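Local coordinates for putative type VI secretion protein (Escherichia coli, PDB 6SKI) that probably hydrolyses phospholipids as a toxic effector of the type VI secretion system, carried by binding to the VgrG spike, at residues 490-496 with 522-528; 56-60 with 497-502; 275-281 with 296-302. All coordinates share one frame; numbering follows the deposited sequence.

Interaction 1 of 3, residues 490-496 with 522-528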
# COMPACT_ATOMS: atom_id res chain seq x y z
N ALA A 490 -15.96 9.08 -1.47
CA ALA A 490 -15.90 10.47 -1.87
C ALA A 490 -17.05 11.23 -1.21
O ALA A 490 -18.22 10.87 -1.37
CB ALA A 490 -15.97 10.61 -3.39
N ASN A 491 -16.71 12.27 -0.46
CA ASN A 491 -17.71 13.07 0.23
C ASN A 491 -17.20 14.50 0.35
O ASN A 491 -16.04 14.79 0.04
CB ASN A 491 -18.04 12.51 1.61
CG ASN A 491 -16.81 12.21 2.43
OD1 ASN A 491 -16.16 13.11 2.95
ND2 ASN A 491 -16.49 10.93 2.57
N TRP A 492 -18.07 15.38 0.80
CA TRP A 492 -17.72 16.78 0.97
C TRP A 492 -17.66 17.15 2.45
O TRP A 492 -17.91 18.29 2.83
CB TRP A 492 -18.72 17.68 0.24
CG TRP A 492 -18.44 17.77 -1.23
CD1 TRP A 492 -19.05 17.07 -2.22
CD2 TRP A 492 -17.48 18.61 -1.86
NE1 TRP A 492 -18.53 17.42 -3.44
CE2 TRP A 492 -17.56 18.37 -3.25
CE3 TRP A 492 -16.55 19.55 -1.40
CZ2 TRP A 492 -16.76 19.03 -4.17
CZ3 TRP A 492 -15.76 20.20 -2.32
CH2 TRP A 492 -15.86 19.94 -3.68
N ASN A 493 -17.32 16.17 3.29
CA ASN A 493 -17.11 16.45 4.70
C ASN A 493 -15.82 17.24 4.87
O ASN A 493 -14.80 16.92 4.25
CB ASN A 493 -17.03 15.15 5.50
CG ASN A 493 -18.36 14.46 5.61
OD1 ASN A 493 -18.47 13.40 6.22
ND2 ASN A 493 -19.38 15.05 5.03
N ILE A 494 -15.86 18.25 5.71
CA ILE A 494 -14.72 19.14 5.90
C ILE A 494 -13.95 18.69 7.13
O ILE A 494 -14.53 18.20 8.10
CB ILE A 494 -15.18 20.61 6.01
CG1 ILE A 494 -14.12 21.55 5.43
CG2 ILE A 494 -15.48 21.00 7.45
CD1 ILE A 494 -14.58 22.97 5.30
N GLU A 495 -12.63 18.82 7.06
CA GLU A 495 -11.74 18.58 8.17
C GLU A 495 -10.89 19.82 8.38
O GLU A 495 -10.80 20.69 7.51
CB GLU A 495 -10.86 17.36 7.92
CG GLU A 495 -11.61 16.04 7.90
CD GLU A 495 -10.70 14.84 8.00
OE1 GLU A 495 -9.47 15.03 8.08
OE2 GLU A 495 -11.22 13.70 7.99
N SER A 496 -10.27 19.91 9.55
CA SER A 496 -9.46 21.07 9.89
C SER A 496 -8.16 20.63 10.52
O SER A 496 -8.05 19.55 11.11
CB SER A 496 -10.21 22.02 10.83
OG SER A 496 -10.44 21.41 12.08
N PHE A 522 -8.94 24.54 6.64
CA PHE A 522 -10.02 23.61 6.31
C PHE A 522 -9.74 22.95 4.97
O PHE A 522 -9.40 23.62 3.99
CB PHE A 522 -11.35 24.34 6.29
CG PHE A 522 -11.87 24.69 7.65
CD1 PHE A 522 -11.73 25.98 8.14
CD2 PHE A 522 -12.49 23.74 8.43
CE1 PHE A 522 -12.19 26.30 9.40
CE2 PHE A 522 -12.96 24.06 9.68
CZ PHE A 522 -12.81 25.34 10.16
N VAL A 523 -9.89 21.63 4.94
CA VAL A 523 -9.66 20.82 3.75
C VAL A 523 -10.87 19.93 3.53
O VAL A 523 -11.55 19.54 4.49
CB VAL A 523 -8.38 19.97 3.89
CG1 VAL A 523 -8.49 19.04 5.08
CG2 VAL A 523 -8.10 19.20 2.62
N PHE A 524 -11.17 19.64 2.27
CA PHE A 524 -12.08 18.54 1.96
C PHE A 524 -11.23 17.34 1.57
O PHE A 524 -10.87 17.19 0.40
CB PHE A 524 -13.04 18.93 0.84
CG PHE A 524 -13.93 20.08 1.19
CD1 PHE A 524 -15.05 19.89 1.98
CD2 PHE A 524 -13.64 21.36 0.74
CE1 PHE A 524 -15.87 20.95 2.30
CE2 PHE A 524 -14.46 22.41 1.07
CZ PHE A 524 -15.57 22.21 1.85
N PRO A 525 -10.88 16.47 2.53
CA PRO A 525 -9.89 15.43 2.24
C PRO A 525 -10.37 14.39 1.26
O PRO A 525 -9.58 13.87 0.47
CB PRO A 525 -9.62 14.82 3.62
CG PRO A 525 -10.13 15.84 4.59
CD PRO A 525 -11.33 16.39 3.92
N ASN A 526 -11.66 14.07 1.28
CA ASN A 526 -12.23 13.00 0.49
C ASN A 526 -13.17 13.56 -0.57
O ASN A 526 -14.21 12.99 -0.87
CB ASN A 526 -12.97 12.01 1.38
CG ASN A 526 -12.08 11.44 2.46
OD1 ASN A 526 -11.08 10.79 2.18
ND2 ASN A 526 -12.43 11.71 3.71
N LYS A 527 -12.77 14.68 -1.15
CA LYS A 527 -13.64 15.35 -2.10
C LYS A 527 -13.63 14.60 -3.43
O LYS A 527 -12.57 14.16 -3.89
CB LYS A 527 -13.18 16.79 -2.31
CG LYS A 527 -13.35 17.33 -3.71
CD LYS A 527 -12.35 18.42 -3.99
CE LYS A 527 -12.08 18.55 -5.47
NZ LYS A 527 -10.83 19.32 -5.72
N PRO A 528 -14.79 14.43 -4.05
CA PRO A 528 -14.86 13.68 -5.30
C PRO A 528 -14.14 14.40 -6.42
O PRO A 528 -14.04 15.63 -6.44
CB PRO A 528 -16.36 13.58 -5.57
CG PRO A 528 -16.91 14.79 -4.89
CD PRO A 528 -16.14 14.83 -3.61
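Trp492 carries CG beside its own backbone N (chi1 -80°), and Phe524, with CG in the equivalent place (chi1 -62°), meets it from the facing segment: these two torsions bring an indole and a phenyl ring together between segments that run in opposite directions. The result is a T-shaped pair. The six-membered ring of Trp492 turns the edge bearing CE3 toward the face of Phe524, with ring centroids 5.1 Å apart and planes inclined at 71°. Ile494 closes the other face of the phenyl ring, its CG1 lying 3.6 Å from CE1 of Phe524, so that the ring is clasped between an aromatic edge and an aliphatic branch. The tip of the same isoleucine, CD1, continues to CB of Phe522 at 3.6 Å.

Trp492 in turn offers one of its faces to two CH-pi partners. Pro528 places CD over the five-membered ring, 3.9 Å from its centroid, while Lys527, running alongside the indole, lays CG over the six-membered ring. Backbone bonds hold this layer in register. Glu495 and Val523 form an antiparallel hydrogen-bonded pair, N of Glu495 reaching O of Val523 at 2.9 Å, and the reverse bond is of like length. Within the type I turn from Phe524 to Lys527, O of Asn526 accepts from N of Asn491, and OD1 of Asn491 closes an Asx turn on N of Asn493. Glu495 drapes its methylene CG over CG of Pro525, 3.6 Å away.

Beyond the paired strands 495-497 and 521-523, both segments continue as loops packed on each other. Phe522 rests on Ala75 and Gln76 of helix 72-85, whereas Trp492 lies against Phe331 and Cys334 of strand 328-341, the contact bridging the two elements.

Interaction 2 of 3, residues 56-60 with 497-502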
# COMPACT_ATOMS: atom_id res chain seq x y z
N ARG A 56 -2.22 13.48 6.08
CA ARG A 56 -3.45 14.24 6.12
C ARG A 56 -3.23 15.67 5.65
O ARG A 56 -4.09 16.26 4.99
CB ARG A 56 -4.03 14.22 7.53
CG ARG A 56 -4.46 12.84 7.98
CD ARG A 56 -5.32 12.91 9.23
NE ARG A 56 -5.10 14.15 9.97
CZ ARG A 56 -4.39 14.22 11.09
NH1 ARG A 56 -3.83 13.14 11.59
NH2 ARG A 56 -4.24 15.39 11.70
N LEU A 57 -2.07 16.25 5.98
CA LEU A 57 -1.76 17.60 5.52
C LEU A 57 -1.39 17.62 4.05
O LEU A 57 -1.69 18.59 3.35
CB LEU A 57 -0.63 18.19 6.35
CG LEU A 57 -0.96 18.44 7.82
CD1 LEU A 57 0.20 19.10 8.52
CD2 LEU A 57 -2.21 19.27 7.94
N MET A 58 -0.74 16.56 3.55
CA MET A 58 -0.52 16.44 2.11
C MET A 58 -1.83 16.46 1.36
O MET A 58 -1.90 16.97 0.23
CB MET A 58 0.23 15.15 1.80
CG MET A 58 1.65 15.34 1.32
SD MET A 58 2.36 13.81 0.72
CE MET A 58 1.85 13.84 -1.00
N LYS A 59 -2.89 15.92 1.97
CA LYS A 59 -4.20 15.94 1.32
C LYS A 59 -4.74 17.36 1.15
O LYS A 59 -5.65 17.57 0.34
CB LYS A 59 -5.18 15.06 2.09
CG LYS A 59 -5.26 13.65 1.54
CD LYS A 59 -6.23 12.78 2.31
CE LYS A 59 -5.69 12.44 3.68
NZ LYS A 59 -6.73 11.81 4.53
N PHE A 60 -4.22 18.34 1.90
CA PHE A 60 -4.64 19.72 1.71
C PHE A 60 -4.35 20.23 0.31
O PHE A 60 -5.07 21.10 -0.20
CB PHE A 60 -3.95 20.65 2.71
CG PHE A 60 -4.68 20.82 4.01
CD1 PHE A 60 -5.37 21.99 4.27
CD2 PHE A 60 -4.65 19.83 4.97
CE1 PHE A 60 -6.03 22.16 5.46
CE2 PHE A 60 -5.31 20.00 6.17
CZ PHE A 60 -6.00 21.17 6.41
N ASP A 497 -7.15 21.48 10.38
CA ASP A 497 -5.88 21.32 11.07
C ASP A 497 -5.38 22.68 11.51
O ASP A 497 -5.65 23.70 10.87
CB ASP A 497 -4.84 20.63 10.18
CG ASP A 497 -3.83 19.84 10.99
OD1 ASP A 497 -4.24 18.88 11.67
OD2 ASP A 497 -2.63 20.18 10.95
N GLY A 498 -4.63 22.69 12.61
CA GLY A 498 -4.05 23.92 13.12
C GLY A 498 -2.58 24.09 12.81
O GLY A 498 -1.95 24.99 13.38
N ASN A 499 -2.01 23.28 11.92
CA ASN A 499 -0.60 23.34 11.58
C ASN A 499 -0.36 24.00 10.24
O ASN A 499 0.78 24.01 9.76
CB ASN A 499 -0.01 21.93 11.59
CG ASN A 499 0.05 21.34 12.97
OD1 ASN A 499 0.71 21.87 13.86
ND2 ASN A 499 -0.64 20.22 13.17
N LEU A 500 -1.39 24.56 9.62
CA LEU A 500 -1.27 25.16 8.30
C LEU A 500 -2.07 26.45 8.26
O LEU A 500 -3.04 26.62 9.01
CB LEU A 500 -1.77 24.23 7.19
CG LEU A 500 -1.17 22.83 7.02
CD1 LEU A 500 -1.83 22.14 5.84
CD2 LEU A 500 0.33 22.90 6.82
N TRP A 501 -1.66 27.35 7.38
CA TRP A 501 -2.47 28.49 6.99
C TRP A 501 -2.49 28.53 5.47
O TRP A 501 -1.44 28.51 4.83
CB TRP A 501 -1.91 29.80 7.56
CG TRP A 501 -2.68 31.00 7.10
CD1 TRP A 501 -3.84 31.47 7.63
CD2 TRP A 501 -2.34 31.87 6.02
NE1 TRP A 501 -4.25 32.59 6.94
CE2 TRP A 501 -3.35 32.85 5.94
CE3 TRP A 501 -1.29 31.92 5.10
CZ2 TRP A 501 -3.33 33.86 4.99
CZ3 TRP A 501 -1.27 32.92 4.16
CH2 TRP A 501 -2.28 33.88 4.12
N VAL A 502 -3.68 28.59 4.90
CA VAL A 502 -3.84 28.58 3.45
C VAL A 502 -4.24 29.98 3.01
O VAL A 502 -5.14 30.59 3.59
CB VAL A 502 -4.88 27.54 3.00
CG1 VAL A 502 -4.89 27.44 1.49
CG2 VAL A 502 -4.58 26.20 3.63
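The Phe60 ring receives the CD1 methyl of Leu500 over one face, and the guanidinium of Arg56 meets OD1 of Asp497 at its edge, close to its plane. The first is a CH-pi contact: CD1 of Leu500 stands 3.7 Å from the centroid of the Phe60 ring and 16° off its normal, the two side chains coming from opposite directions. The second is a long salt bridge, NH2 of Arg56 to OD1 of Asp497 at 3.5 Å. Because the guanidinium and carboxylate planes are 65° apart, the two charged groups do not face each other as a flat pair.

Asp497 owes its position to a side chain that extends with CG opposite the backbone N (chi1 -151°), which carries the carboxylate across Leu57. Its OD2 lies 3.2 Å from CD2 of Leu57, and also accepts a hydrogen bond of 3.0 Å from ND2 of Asn499 on its syn side, though tilted out of the carboxylate plane. The carboxylate is thus also held from within its own segment, and the nearby positive charge would probably favour its ionised form. Beneath this polar layer the packing is aliphatic. CD1 of Leu500 also touches CD2 of Leu57 at 3.6 Å, and Val502 adds CG2 at 4.3 Å from CD1 of Phe60.

The spacing explains the fit. Leu57 and Phe60, three residues apart, both turn toward the other segment, as do Leu500 and Val502, two apart on an extended strand. Leu146 of helix 144-154 borders Leu57, and Leu500 also touches Ile509 and Ile511 of strand 509-511. The arrangement is a plain case of the C-terminal part of a short helix and the residues that follow, packed against a beta hairpin, formed by strands 500-502 and 509-511.

Interaction 3 of 3, residues 275-281 with 296-302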
# COMPACT_ATOMS: atom_id res chain seq x y z
N VAL A 275 9.06 -6.90 -16.49
CA VAL A 275 9.11 -6.47 -15.09
C VAL A 275 8.79 -7.63 -14.16
O VAL A 275 9.24 -7.66 -13.01
CB VAL A 275 8.17 -5.27 -14.87
CG1 VAL A 275 6.72 -5.72 -14.85
CG2 VAL A 275 8.54 -4.54 -13.60
N ALA A 276 8.01 -8.60 -14.64
CA ALA A 276 7.61 -9.75 -13.85
C ALA A 276 7.07 -10.80 -14.81
O ALA A 276 6.77 -10.52 -15.97
CB ALA A 276 6.57 -9.39 -12.80
N LYS A 277 6.95 -12.03 -14.30
CA LYS A 277 6.42 -13.10 -15.14
C LYS A 277 4.91 -13.01 -15.24
O LYS A 277 4.34 -13.20 -16.32
CB LYS A 277 6.87 -14.46 -14.59
CG LYS A 277 8.38 -14.56 -14.45
CD LYS A 277 8.84 -15.99 -14.22
CE LYS A 277 9.05 -16.28 -12.75
NZ LYS A 277 10.36 -15.76 -12.25
N LYS A 278 4.24 -12.71 -14.13
CA LYS A 278 2.80 -12.47 -14.12
C LYS A 278 2.52 -11.22 -13.30
O LYS A 278 3.09 -11.04 -12.22
CB LYS A 278 2.04 -13.66 -13.53
CG LYS A 278 2.24 -14.96 -14.28
CD LYS A 278 1.67 -14.90 -15.68
CE LYS A 278 1.32 -16.27 -16.19
NZ LYS A 278 0.70 -17.11 -15.13
N VAL A 279 1.66 -10.36 -13.82
CA VAL A 279 1.23 -9.15 -13.14
C VAL A 279 -0.29 -9.11 -13.14
O VAL A 279 -0.91 -9.39 -14.17
CB VAL A 279 1.80 -7.87 -13.79
CG1 VAL A 279 1.32 -6.63 -13.07
CG2 VAL A 279 3.32 -7.92 -13.81
N PHE A 280 -0.88 -8.80 -12.00
CA PHE A 280 -2.33 -8.68 -11.89
C PHE A 280 -2.67 -7.48 -11.03
O PHE A 280 -2.12 -7.32 -9.94
CB PHE A 280 -2.94 -9.94 -11.28
CG PHE A 280 -4.44 -9.94 -11.26
CD1 PHE A 280 -5.16 -10.01 -12.44
CD2 PHE A 280 -5.13 -9.85 -10.07
CE1 PHE A 280 -6.53 -10.00 -12.42
CE2 PHE A 280 -6.50 -9.86 -10.05
CZ PHE A 280 -7.20 -9.93 -11.23
N GLN A 281 -3.57 -6.63 -11.52
CA GLN A 281 -4.12 -5.54 -10.73
C GLN A 281 -5.63 -5.66 -10.65
O GLN A 281 -6.30 -5.96 -11.64
CB GLN A 281 -3.77 -4.18 -11.32
CG GLN A 281 -4.00 -3.06 -10.32
CD GLN A 281 -3.55 -1.71 -10.82
OE1 GLN A 281 -3.66 -1.41 -12.00
NE2 GLN A 281 -3.05 -0.90 -9.91
N SER A 296 -3.15 3.02 -13.84
CA SER A 296 -3.69 1.81 -14.42
C SER A 296 -2.66 1.09 -15.27
O SER A 296 -1.81 1.72 -15.92
CB SER A 296 -4.93 2.11 -15.25
OG SER A 296 -5.24 1.04 -16.12
N ILE A 297 -2.73 -0.23 -15.27
CA ILE A 297 -1.91 -1.09 -16.10
C ILE A 297 -2.75 -1.75 -17.19
O ILE A 297 -2.34 -2.75 -17.77
CB ILE A 297 -1.15 -2.12 -15.26
CG1 ILE A 297 -2.12 -3.17 -14.70
CG2 ILE A 297 -0.41 -1.44 -14.13
CD1 ILE A 297 -1.44 -4.33 -14.03
N LYS A 298 -3.92 -1.19 -17.49
CA LYS A 298 -4.82 -1.76 -18.48
C LYS A 298 -4.23 -1.60 -19.87
O LYS A 298 -3.74 -0.52 -20.23
CB LYS A 298 -6.19 -1.09 -18.41
CG LYS A 298 -7.26 -1.82 -19.18
CD LYS A 298 -8.44 -2.16 -18.29
CE LYS A 298 -9.23 -3.33 -18.85
NZ LYS A 298 -8.41 -4.57 -18.90
N GLY A 299 -4.29 -2.67 -20.66
CA GLY A 299 -3.73 -2.70 -21.99
C GLY A 299 -2.36 -3.34 -22.06
O GLY A 299 -2.04 -3.99 -23.06
N MET A 300 -1.55 -3.17 -21.02
CA MET A 300 -0.22 -3.76 -20.95
C MET A 300 -0.20 -5.04 -20.13
O MET A 300 0.42 -6.03 -20.55
CB MET A 300 0.76 -2.74 -20.36
CG MET A 300 0.58 -1.33 -20.89
SD MET A 300 1.08 -1.15 -22.61
CE MET A 300 0.04 0.21 -23.13
N TRP A 301 -0.86 -5.06 -18.99
CA TRP A 301 -0.92 -6.21 -18.10
C TRP A 301 -2.37 -6.48 -17.73
O TRP A 301 -3.23 -5.61 -17.88
CB TRP A 301 -0.08 -5.95 -16.84
CG TRP A 301 1.38 -5.95 -17.10
CD1 TRP A 301 2.18 -4.85 -17.22
CD2 TRP A 301 2.23 -7.08 -17.27
NE1 TRP A 301 3.47 -5.24 -17.45
CE2 TRP A 301 3.53 -6.61 -17.49
CE3 TRP A 301 2.01 -8.46 -17.26
CZ2 TRP A 301 4.61 -7.45 -17.69
CZ3 TRP A 301 3.08 -9.30 -17.46
CH2 TRP A 301 4.36 -8.80 -17.68
N PRO A 302 -2.67 -7.69 -17.24
CA PRO A 302 -4.05 -8.00 -16.84
C PRO A 302 -4.51 -7.12 -15.69
O PRO A 302 -3.86 -7.02 -14.66
CB PRO A 302 -3.96 -9.47 -16.43
CG PRO A 302 -2.88 -9.98 -17.32
CD PRO A 302 -1.84 -8.90 -17.21
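In the central sheet of the catalytic domain, a member of the alpha/beta-hydrolase clan, strand 278-284 receives Trp301 and Pro302 from the loop that leads into its parallel neighbour, strand 303-306. One backbone bond joins the two segments: N of Gln281 to O of Pro302, 3.2 Å long with an N-H...O angle of 161° and lying in the carbonyl plane.

Before that bond, the loop lays an indole against the strand. Val279 sets its CG2 methyl above the centre of the six-membered ring of Trp301, 3.7 Å from the centroid and 10° off the normal, a CH-pi contact with the methyl over the ring centre. With chi1 at 179°, CG1 is trans to the backbone N, which directs it to CD1 of Ile297 at 3.7 Å. One valine thereby serves two partners. Farther out on the indole, Val275 brings CG1 to 3.9 Å from CZ2 of Trp301, and the carbonyl O of Ala276 lies 3.4 Å from CH2 of Trp301. The indole NE1 is satisfied by O of Leu271.

The loop keeps its own shape through local bonds. N of Trp301 donates to O of Ile297 at 3.0 Å, and OG of Ser296 accepts from N of Lys298 at 2.9 Å in an ST turn. Ile297 also presses CD1 on CB of Gln281, 3.6 Å away. The side chain of Gln281 comes close to, but does not contact, Ser197, His310 and Asp245, whose geometry is consistent with a catalytic triad.

Strand 278-284 has strand 237-243 as its other neighbour. Phe280 points away from the loop to pack on Val423, Met424 and Ala427 of helix 416-431, while Val275 and Ile297 touch helix 198-211, so the contact meets both helices as well as strand 237-243.

From the N terminus, residues 56-60 come first and find their partner only at 497-502, so interaction 2 closes a loop of 436 residues. Interaction 3 is nested inside it, closing a loop of 14 residues between neighbouring strands of the catalytic sheet. Interaction 1 opens at 490-496, just before 497-502, and closes at 522-528, some 20 residues after it; interactions 1 and 2 therefore cross. They also touch, CG1 of Val523 lying 3.5 Å from CE2 of Phe60, and together tie the late hairpin region to an early helix. Interaction 3 sits across the chain's centre, its nearest atoms about 17 Å from interaction 1 and about 18 Å from interaction 2.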